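PDB 6E0S: MEM-A1 from Soil metagenome, which is a subclass B3 metallo-beta-lactamase and so probably hydrolyses beta-lactam antibiotics with the help of bound zinc. Local coordinates for residues Q69-Q72 / H73-L77; I100-L103 / Q104-G108; L49-P53 / Q54-L58; Q247-Q250 / A251-S255. All coordinates share one frame; numbering follows the deposited sequence. Where two conformers were deposited one is given.

Contacts 1, 2 and 3 form one packed cluster, with all their residues in the metallo-beta-lactamase family region. Helix 66-76 of contact 1 packs against both the hairpin of contact 3 and helix 100-107 of contact 2, and these two also touch each other. Ala71 CB meets Leu106 CD1 at 3.6 Å, and Ile74 CD1 meets Leu58 CD1 at 4.1 Å. Leu103 CD1 also reaches Leu58 CD2, at 4.0 Å. A zinc ion held in this protein by His91, His93 and His169 marks the metal site. A bound zinc lies about 12 Å from the side chain of Ile100 and about 14 Å from that of Ile70. Contact 4 stands apart at the surface, its nearest atoms about 9 Å from contact 1.

Contact 1: Q69-Q72 / H73-L77; sequences QIAQ and HIRQL
The backbone N atoms of His73, Ile74, Arg75 and Gln76 bond to the carbonyl oxygens of Gln69, Ile70, Ala71 and Gln72, in a regular run of alpha-helical i to i+4 bonds. The bond from Arg75 N to Ala71 O is 3.0 Å long and nearly straight. The His73 ring folds back along the helix, because its CG stands opposite the carbonyl carbon (chi1 -71°). One ring face therefore lies over Gln69 O. This oxygen sits off centre, toward the rim, at 3.0 Å from His73 CG. His73 ND1 does not bond to it, for the angle is poor. ND1 instead makes a hydrogen bond with Val40 O. On the buried side, Ile70 CG2 packs on Ile74 CD1 at 3.8 Å. The chain of Arg75 runs out extended and brings its guanidinium over Ala71, with NH2 at 4.0 Å from Ala71 CB. Leu106 of helix 100-107 packs on both Ala71 and Arg75. Gln76 leaves the helix on another side, and its NE2 bonds to Glu29 OE2. Gln69 NE2 does likewise with Asn25 O. This helix is the crossover between strands 56-59 and 84-88. Ile70 and Ile74 are buried, while the polar groups of Gln69, His73 and Gln76 tie the helix to the chain before strand 48-50. The bond to a carbonyl oxygen implies that His73 ND1 carries a proton.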
loop_
_atom_site.group_PDB
_atom_site.type_symbol
_atom_site.label_atom_id
_atom_site.label_comp_id
_atom_site.label_asym_id
_atom_site.label_seq_id
_atom_site.Cartn_x
_atom_site.Cartn_y
_atom_site.Cartn_z
ATOM N N GLN A 69 -8.547 0.521 -14.817
ATOM C CA GLN A 69 -7.684 -0.623 -15.136
ATOM C C GLN A 69 -7.729 -1.674 -14.034
ATOM O O GLN A 69 -7.747 -2.881 -14.315
ATOM C CB GLN A 69 -6.239 -0.157 -15.353
ATOM C CG GLN A 69 -6.074 0.830 -16.504
ATOM C CD GLN A 69 -4.631 1.208 -16.718
ATOM O OE1 GLN A 69 -3.871 0.453 -17.325
ATOM N NE2 GLN A 69 -4.233 2.378 -16.208
ATOM N N ILE A 70 -7.755 -1.240 -12.770
ATOM C CA ILE A 70 -7.844 -2.194 -11.656
ATOM C C ILE A 70 -9.173 -2.926 -11.713
ATOM O O ILE A 70 -9.245 -4.157 -11.535
ATOM C CB ILE A 70 -7.655 -1.472 -10.301
ATOM C CG1 ILE A 70 -6.191 -0.994 -10.151
ATOM C CG2 ILE A 70 -8.069 -2.403 -9.091
ATOM C CD1 ILE A 70 -6.003 0.132 -9.111
ATOM N N ALA A 71 -10.242 -2.192 -12.010
ATOM C CA ALA A 71 -11.542 -2.836 -12.156
ATOM C C ALA A 71 -11.515 -3.859 -13.283
ATOM O O ALA A 71 -11.975 -5.003 -13.128
ATOM C CB ALA A 71 -12.616 -1.774 -12.413
ATOM N N GLN A 72 -10.981 -3.457 -14.435
ATOM C CA GLN A 72 -10.910 -4.385 -15.548
ATOM C C GLN A 72 -10.055 -5.599 -15.198
ATOM O O GLN A 72 -10.402 -6.722 -15.569
ATOM C CB GLN A 72 -10.408 -3.650 -16.788
ATOM C CG GLN A 72 -11.491 -2.747 -17.356
ATOM C CD GLN A 72 -10.975 -1.421 -17.876
ATOM O OE1 GLN A 72 -9.775 -1.249 -18.081
ATOM N NE2 GLN A 72 -11.888 -0.476 -18.098
ATOM N N HIS A 73 -8.971 -5.402 -14.449
ATOM C CA HIS A 73 -8.131 -6.519 -14.035
ATOM C C HIS A 73 -8.896 -7.486 -13.135
ATOM O O HIS A 73 -8.791 -8.713 -13.287
ATOM C CB HIS A 73 -6.892 -5.979 -13.304
ATOM C CG HIS A 73 -5.924 -5.295 -14.217
ATOM N ND1 HIS A 73 -4.976 -4.403 -13.766
ATOM C CD2 HIS A 73 -5.783 -5.343 -15.562
ATOM C CE1 HIS A 73 -4.274 -3.952 -14.787
ATOM N NE2 HIS A 73 -4.752 -4.487 -15.892
ATOM N N ILE A 74 -9.643 -6.947 -12.168
ATOM C CA ILE A 74 -10.484 -7.773 -11.302
ATOM C C ILE A 74 -11.464 -8.603 -12.138
ATOM O O ILE A 74 -11.554 -9.826 -11.978
ATOM C CB ILE A 74 -11.197 -6.883 -10.262
ATOM C CG1 ILE A 74 -10.163 -6.320 -9.279
ATOM C CG2 ILE A 74 -12.275 -7.680 -9.472
ATOM C CD1 ILE A 74 -10.707 -5.105 -8.407
ATOM N N ARG A 75 -12.180 -7.957 -13.076
ATOM C CA ARG A 75 -13.159 -8.674 -13.899
ATOM C C ARG A 75 -12.477 -9.691 -14.803
ATOM O O ARG A 75 -12.983 -10.807 -15.008
ATOM C CB ARG A 75 -13.959 -7.692 -14.765
ATOM C CG ARG A 75 -14.748 -6.624 -14.036
ATOM C CD ARG A 75 -15.647 -5.845 -15.004
ATOM N NE ARG A 75 -16.156 -4.636 -14.378
ATOM C CZ ARG A 75 -15.704 -3.409 -14.615
ATOM N NH1 ARG A 75 -14.743 -3.207 -15.521
ATOM N NH2 ARG A 75 -16.248 -2.367 -13.971
ATOM N N GLN A 76 -11.328 -9.314 -15.355
ATOM C CA GLN A 76 -10.628 -10.193 -16.281
ATOM C C GLN A 76 -10.292 -11.515 -15.606
ATOM O O GLN A 76 -10.358 -12.579 -16.237
ATOM C CB GLN A 76 -9.369 -9.480 -16.769
ATOM C CG GLN A 76 -8.458 -10.253 -17.648
ATOM C CD GLN A 76 -7.245 -9.408 -18.045
ATOM O OE1 GLN A 76 -7.177 -8.202 -17.748
ATOM N NE2 GLN A 76 -6.304 -10.029 -18.725
ATOM N N LEU A 77 -9.935 -11.464 -14.321
ATOM C CA LEU A 77 -9.608 -12.677 -13.577
ATOM C C LEU A 77 -10.831 -13.516 -13.230
ATOM O O LEU A 77 -10.666 -14.624 -12.698
ATOM C CB LEU A 77 -8.860 -12.321 -12.285
ATOM C CG LEU A 77 -7.446 -11.742 -12.412
ATOM C CD1 LEU A 77 -6.989 -11.197 -11.043
ATOM C CD2 LEU A 77 -6.447 -12.784 -12.912
#

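Contact 2: I100-L103 / Q104-G108; sequences ISEL and QRLSG
Gln104 N bonds to Ile100 O at 2.7 Å, the first i to i+4 bond between these two turns of helix 100-107. The side chain of Gln104 is extended. Its OE1 accepts from a water at 2.6 Å, and the same water donates to Ser101 O. Its NE2 is held by Ala143 O and Ala109 O, so both ends of the amide have partners. Arg105 comes next and forms a salt bridge with Glu102, one turn back. The two side chains lie side by side and point the same way. Arg105 NE meets Glu102 OE1 at 2.9 Å, almost perfectly straight and in the guanidinium plane. Arg105 NH2 meets Glu102 OE2 at 2.9 Å, a little out of that plane. The grip is side-on but twisted, with the two flat groups 39° apart. Leu106 leans on the same carboxylate, its CG 3.6 Å from Glu102 OE2. Ser107 turns its hydroxyl back along the helix (chi1 60°). Its OG donates to Leu103 O at 2.8 Å and also bonds to Ala109 N. Gly108 has positive phi and leaves the helix, though its N still bonds to Gln104 O at 2.9 Å. This is a helix C-terminus ended by glycine, leading into strand 110-114 of one of the two sheets of the alpha-beta/beta-alpha metallo-beta-lactamase fold.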
loop_
_atom_site.group_PDB
_atom_site.type_symbol
_atom_site.label_atom_id
_atom_site.label_comp_id
_atom_site.label_asym_id
_atom_site.label_seq_id
_atom_site.Cartn_x
_atom_site.Cartn_y
_atom_site.Cartn_z
ATOM N N ILE A 100 -9.552 5.318 -5.335
ATOM C CA ILE A 100 -10.403 4.586 -4.400
ATOM C C ILE A 100 -11.871 4.999 -4.549
ATOM O O ILE A 100 -12.773 4.157 -4.483
ATOM C CB ILE A 100 -9.898 4.776 -2.968
ATOM C CG1 ILE A 100 -8.591 3.994 -2.796
ATOM C CG2 ILE A 100 -11.029 4.383 -1.957
ATOM C CD1 ILE A 100 -8.028 4.012 -1.377
ATOM N N SER A 101 -12.138 6.286 -4.745
ATOM C CA SER A 101 -13.520 6.746 -4.870
ATOM C C SER A 101 -14.266 6.019 -5.996
ATOM O O SER A 101 -15.404 5.564 -5.813
ATOM C CB SER A 101 -13.495 8.264 -5.065
ATOM O OG SER A 101 -14.522 8.725 -5.873
ATOM N N GLU A 102 -13.619 5.849 -7.146
ATOM C CA GLU A 102 -14.283 5.185 -8.266
ATOM C C GLU A 102 -14.450 3.688 -8.004
ATOM O O GLU A 102 -15.493 3.097 -8.327
ATOM C CB GLU A 102 -13.492 5.428 -9.543
ATOM C CG GLU A 102 -13.842 4.506 -10.727
ATOM C CD GLU A 102 -15.241 4.753 -11.309
ATOM O OE1 GLU A 102 -15.909 5.744 -10.925
ATOM O OE2 GLU A 102 -15.672 3.949 -12.170
ATOM N N LEU A 103 -13.431 3.058 -7.433
ATOM C CA LEU A 103 -13.533 1.632 -7.125
ATOM C C LEU A 103 -14.592 1.392 -6.060
ATOM O O LEU A 103 -15.322 0.398 -6.109
ATOM C CB LEU A 103 -12.163 1.089 -6.691
ATOM C CG LEU A 103 -11.234 0.843 -7.884
ATOM C CD1 LEU A 103 -9.780 0.806 -7.444
ATOM C CD2 LEU A 103 -11.559 -0.479 -8.612
ATOM N N GLN A 104 -14.704 2.299 -5.100
ATOM C CA GLN A 104 -15.815 2.208 -4.150
ATOM C C GLN A 104 -17.164 2.400 -4.839
ATOM O O GLN A 104 -18.139 1.718 -4.496
ATOM C CB GLN A 104 -15.645 3.234 -3.035
ATOM C CG GLN A 104 -16.775 3.181 -2.041
ATOM C CD GLN A 104 -16.767 4.342 -1.118
ATOM O OE1 GLN A 104 -16.808 5.490 -1.571
ATOM N NE2 GLN A 104 -16.683 4.073 0.198
ATOM N N ARG A 105 -17.239 3.304 -5.825
ATOM C CA ARG A 105 -18.498 3.494 -6.567
ATOM C C ARG A 105 -18.919 2.219 -7.303
ATOM O O ARG A 105 -20.120 1.900 -7.386
ATOM C CB ARG A 105 -18.358 4.663 -7.562
ATOM C CG ARG A 105 -19.645 4.941 -8.323
ATOM C CD ARG A 105 -19.439 5.903 -9.492
ATOM N NE ARG A 105 -18.712 5.302 -10.608
ATOM C CZ ARG A 105 -19.283 4.512 -11.517
ATOM N NH1 ARG A 105 -20.579 4.248 -11.423
ATOM N NH2 ARG A 105 -18.564 3.986 -12.512
ATOM N N LEU A 106 -17.949 1.504 -7.885
ATOM C CA LEU A 106 -18.252 0.290 -8.643
ATOM C C LEU A 106 -18.665 -0.866 -7.734
ATOM O O LEU A 106 -19.420 -1.741 -8.161
ATOM C CB LEU A 106 -17.030 -0.123 -9.476
ATOM C CG LEU A 106 -16.621 0.772 -10.651
ATOM C CD1 LEU A 106 -15.248 0.358 -11.225
ATOM C CD2 LEU A 106 -17.667 0.741 -11.744
ATOM N N SER A 107 -18.168 -0.892 -6.502
ATOM C CA SER A 107 -18.256 -2.069 -5.642
ATOM C C SER A 107 -19.275 -1.952 -4.516
ATOM O O SER A 107 -19.839 -2.972 -4.117
ATOM C CB SER A 107 -16.890 -2.369 -5.009
ATOM O OG SER A 107 -16.440 -1.286 -4.216
ATOM N N GLY A 108 -19.491 -0.756 -3.969
ATOM C CA GLY A 108 -20.223 -0.607 -2.725
ATOM C C GLY A 108 -19.403 -0.881 -1.488
ATOM O O GLY A 108 -19.971 -1.024 -0.396
HETATM O O HOH W 1 -17.153 6.546 -3.934
#

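Contact 3: L49-P53 / Q54-L58; sequences LIASP and QGHIL
Ser52 OG donates to Gly55 O at 2.6 Å, in the carbonyl plane and on a lone pair. The same hydroxyl accepts a weak bond from Gln54 N at 3.1 Å. The serine thus spans its own turn. Gly55 N closes that turn on Ser52 O at 3.0 Å, coming from above the carbonyl plane and not along a lone pair. Residues 52-55 form a type I turn, and Gly55, its last residue, has positive phi. The turn joins strands 48-50 and 56-59 into a beta hairpin. Ile50 and Ile57 are its hydrogen-bonded pair, with Ile50 N to Ile57 O at 2.8 Å. Their side chains share one face of the sheet and pack on Leu159. Leu49 and Leu58 form the next, non-hydrogen-bonded pair, on the other face. The His56 side chain reaches across to the chain just beyond strand 48-50, where its ND1 accepts from Ser52 N at 3.1 Å, with the donor in the ring plane. His56 CB rests on Leu49 CD1 at 3.6 Å. Phe79 meets the His56 ring edge-to-face and also touches Leu49 and Ala51.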
loop_
_atom_site.group_PDB
_atom_site.type_symbol
_atom_site.label_atom_id
_atom_site.label_comp_id
_atom_site.label_asym_id
_atom_site.label_seq_id
_atom_site.Cartn_x
_atom_site.Cartn_y
_atom_site.Cartn_z
ATOM N N LEU A 49 -5.766 -7.895 -4.903
ATOM C CA LEU A 49 -7.071 -8.480 -4.629
ATOM C C LEU A 49 -6.894 -9.746 -3.793
ATOM O O LEU A 49 -6.171 -10.660 -4.195
ATOM C CB LEU A 49 -7.788 -8.843 -5.928
ATOM C CG LEU A 49 -9.210 -9.419 -5.716
ATOM C CD1 LEU A 49 -10.139 -8.306 -5.263
ATOM C CD2 LEU A 49 -9.674 -10.039 -7.062
ATOM N N ILE A 50 -7.556 -9.800 -2.641
ATOM C CA ILE A 50 -7.538 -10.981 -1.783
ATOM C C ILE A 50 -8.932 -11.569 -1.863
ATOM O O ILE A 50 -9.869 -11.026 -1.266
ATOM C CB ILE A 50 -7.164 -10.648 -0.330
ATOM C CG1 ILE A 50 -5.921 -9.757 -0.293
ATOM C CG2 ILE A 50 -6.974 -11.950 0.466
ATOM C CD1 ILE A 50 -5.485 -9.261 1.149
ATOM N N ALA A 51 -9.074 -12.669 -2.574
ATOM C CA ALA A 51 -10.404 -13.138 -2.963
ATOM C C ALA A 51 -10.943 -14.204 -2.014
ATOM O O ALA A 51 -10.173 -14.925 -1.370
ATOM C CB ALA A 51 -10.360 -13.687 -4.375
ATOM N N SER A 52 -12.277 -14.297 -1.916
ATOM C CA SER A 52 -12.876 -15.396 -1.171
ATOM C C SER A 52 -14.321 -15.583 -1.616
ATOM O O SER A 52 -14.947 -14.651 -2.154
ATOM C CB SER A 52 -12.808 -15.148 0.347
ATOM O OG SER A 52 -13.978 -14.472 0.775
ATOM N N PRO A 53 -14.888 -16.767 -1.380
ATOM C CA PRO A 53 -16.308 -16.985 -1.696
ATOM C C PRO A 53 -17.247 -16.096 -0.898
ATOM O O PRO A 53 -18.407 -15.938 -1.296
ATOM C CB PRO A 53 -16.523 -18.468 -1.349
ATOM C CG PRO A 53 -15.167 -19.100 -1.437
ATOM C CD PRO A 53 -14.210 -18.001 -0.950
ATOM N N GLN A 54 -16.807 -15.546 0.227
ATOM C CA GLN A 54 -17.639 -14.641 1.001
ATOM C C GLN A 54 -17.405 -13.180 0.641
ATOM O O GLN A 54 -17.958 -12.296 1.303
ATOM C CB GLN A 54 -17.413 -14.868 2.502
ATOM C CG GLN A 54 -18.142 -16.102 3.024
ATOM C CD GLN A 54 -17.585 -16.609 4.342
ATOM O OE1 GLN A 54 -16.653 -17.395 4.351
ATOM N NE2 GLN A 54 -18.154 -16.159 5.455
ATOM N N GLY A 55 -16.631 -12.908 -0.408
ATOM C CA GLY A 55 -16.306 -11.539 -0.780
ATOM C C GLY A 55 -14.814 -11.258 -0.709
ATOM O O GLY A 55 -14.057 -12.013 -0.084
ATOM N N HIS A 56 -14.378 -10.167 -1.328
ATOM C CA HIS A 56 -12.962 -9.911 -1.515
ATOM C C HIS A 56 -12.540 -8.637 -0.811
ATOM O O HIS A 56 -13.345 -7.729 -0.572
ATOM C CB HIS A 56 -12.609 -9.754 -3.006
ATOM C CG HIS A 56 -13.358 -10.686 -3.912
ATOM N ND1 HIS A 56 -13.373 -12.059 -3.744
ATOM C CD2 HIS A 56 -14.144 -10.434 -4.987
ATOM C CE1 HIS A 56 -14.125 -12.610 -4.680
ATOM N NE2 HIS A 56 -14.603 -11.647 -5.451
ATOM N N ILE A 57 -11.236 -8.556 -0.548
ATOM C CA ILE A 57 -10.589 -7.360 -0.029
ATOM C C ILE A 57 -9.665 -6.825 -1.103
ATOM O O ILE A 57 -8.864 -7.578 -1.670
ATOM C CB ILE A 57 -9.807 -7.663 1.255
ATOM C CG1 ILE A 57 -10.794 -8.148 2.306
ATOM C CG2 ILE A 57 -8.964 -6.440 1.678
ATOM C CD1 ILE A 57 -10.125 -8.619 3.659
ATOM N N LEU A 58 -9.760 -5.532 -1.377
ATOM C CA LEU A 58 -8.878 -4.895 -2.344
ATOM C C LEU A 58 -7.964 -3.899 -1.628
ATOM O O LEU A 58 -8.443 -3.076 -0.847
ATOM C CB LEU A 58 -9.699 -4.211 -3.429
ATOM C CG LEU A 58 -8.874 -3.421 -4.426
ATOM C CD1 LEU A 58 -8.026 -4.320 -5.380
ATOM C CD2 LEU A 58 -9.799 -2.459 -5.207
#

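Contact 4: Q247-Q250 / A251-S255; sequences QARQ and AELGS
Arg249 bends over Leu253, and a single methyl, CD1, takes nearly all of the contact. Arg249 CB starts the path, 3.9 Å from Leu253 CD1. The chain then runs on and turns at chi3 (64°), which swings the charged end back above the leucine. Arg249 NE comes to 3.7 Å from Leu253 CD1. Arg249 CZ is nearer still, at 3.6 Å from Leu253 CD1. At the tip, Arg249 NH2 lies 3.8 Å from Leu253 CD1, and NH1 a little farther off. The methyl thus sits under the centre of one guanidinium face, in a plain van der Waals contact with a flat cation. Ala257 also touches the arginine side chain. The backbone here is a type I turn, Gln247 to Gln250, that links helices 243-247 and 250-253. Arg249 O accepts from Leu253 N at 2.8 Å, nearly along its C=O direction, and weakly from Glu252 N. Gln250 O takes Gly254 N at 2.7 Å. Gly254 has positive phi and ends the short second helix. A water joins the two halves, donating to Gln247 O and accepting from Ala251 N at 2.8 Å. In one of two conformers of Gln250, Gln247 NE2 donates to Gln250 OE1, in line with its carbonyl. The side chains of both glutamines pack on Phe31 and Phe258, while Ser255 OG bonds to Glu182.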
loop_
_atom_site.group_PDB
_atom_site.type_symbol
_atom_site.label_atom_id
_atom_site.label_comp_id
_atom_site.label_asym_id
_atom_site.label_seq_id
_atom_site.Cartn_x
_atom_site.Cartn_y
_atom_site.Cartn_z
ATOM N N GLN A 247 8.608 -11.672 -10.165
ATOM C CA GLN A 247 7.554 -12.174 -11.043
ATOM C C GLN A 247 8.126 -12.725 -12.330
ATOM O O GLN A 247 7.516 -13.599 -12.958
ATOM C CB GLN A 247 6.558 -11.062 -11.375
ATOM C CG GLN A 247 5.245 -11.539 -12.058
ATOM C CD GLN A 247 5.312 -11.595 -13.561
ATOM O OE1 GLN A 247 6.025 -10.822 -14.209
ATOM N NE2 GLN A 247 4.592 -12.551 -14.138
ATOM N N ALA A 248 9.283 -12.204 -12.748
ATOM C CA ALA A 248 9.969 -12.639 -13.950
ATOM C C ALA A 248 10.414 -14.085 -13.886
ATOM O O ALA A 248 10.839 -14.618 -14.912
ATOM C CB ALA A 248 11.185 -11.735 -14.191
ATOM N N ARG A 249 10.368 -14.710 -12.710
ATOM C CA ARG A 249 10.695 -16.113 -12.545
ATOM C C ARG A 249 9.471 -17.010 -12.369
ATOM O O ARG A 249 9.652 -18.231 -12.249
ATOM C CB ARG A 249 11.650 -16.291 -11.345
ATOM C CG ARG A 249 12.837 -15.309 -11.322
ATOM C CD ARG A 249 13.917 -15.697 -10.293
ATOM N NE ARG A 249 14.537 -16.976 -10.627
ATOM C CZ ARG A 249 15.299 -17.691 -9.795
ATOM N NH1 ARG A 249 15.521 -17.265 -8.551
ATOM N NH2 ARG A 249 15.817 -18.851 -10.201
ATOM N N GLN A 250 8.251 -16.431 -12.321
ATOM C CA GLN A 250 7.024 -17.216 -12.142
ATOM C C GLN A 250 6.920 -18.301 -13.203
ATOM O O GLN A 250 6.485 -19.427 -12.920
ATOM C CB GLN A 250 5.795 -16.283 -12.187
ATOM C CG GLN A 250 4.417 -16.867 -11.758
ATOM C CD GLN A 250 3.244 -15.843 -11.861
ATOM O OE1 GLN A 250 3.389 -14.771 -12.429
ATOM N NE2 GLN A 250 2.078 -16.203 -11.321
ATOM N N ALA A 251 7.312 -17.972 -14.433
ATOM C CA ALA A 251 7.230 -18.950 -15.513
ATOM C C ALA A 251 7.993 -20.221 -15.173
ATOM O O ALA A 251 7.518 -21.334 -15.439
ATOM C CB ALA A 251 7.756 -18.339 -16.815
ATOM N N GLU A 252 9.178 -20.078 -14.576
ATOM C CA GLU A 252 9.967 -21.257 -14.250
ATOM C C GLU A 252 9.568 -21.852 -12.907
ATOM O O GLU A 252 9.594 -23.076 -12.744
ATOM C CB GLU A 252 11.456 -20.920 -14.227
ATOM C CG GLU A 252 12.127 -20.884 -15.591
ATOM C CD GLU A 252 11.739 -19.657 -16.388
ATOM O OE1 GLU A 252 11.601 -19.770 -17.631
ATOM O OE2 GLU A 252 11.585 -18.585 -15.759
ATOM N N LEU A 253 9.205 -21.009 -11.934
ATOM C CA LEU A 253 9.125 -21.427 -10.540
ATOM C C LEU A 253 7.712 -21.488 -9.980
ATOM O O LEU A 253 7.529 -21.989 -8.861
ATOM C CB LEU A 253 9.970 -20.490 -9.649
ATOM C CG LEU A 253 11.464 -20.422 -9.966
ATOM C CD1 LEU A 253 12.209 -19.426 -9.073
ATOM C CD2 LEU A 253 12.119 -21.799 -9.893
ATOM N N GLY A 254 6.718 -20.978 -10.695
ATOM C CA GLY A 254 5.401 -20.908 -10.102
ATOM C C GLY A 254 5.360 -19.854 -9.009
ATOM O O GLY A 254 6.099 -18.857 -9.017
ATOM N N SER A 255 4.502 -20.095 -8.027
ATOM C CA SER A 255 4.292 -19.080 -7.009
ATOM C C SER A 255 5.507 -18.922 -6.104
ATOM O O SER A 255 5.641 -17.883 -5.451
ATOM C CB SER A 255 3.064 -19.409 -6.173
ATOM O OG SER A 255 3.271 -20.657 -5.524
HETATM O O HOH W 2 7.557 -15.323 -15.371
#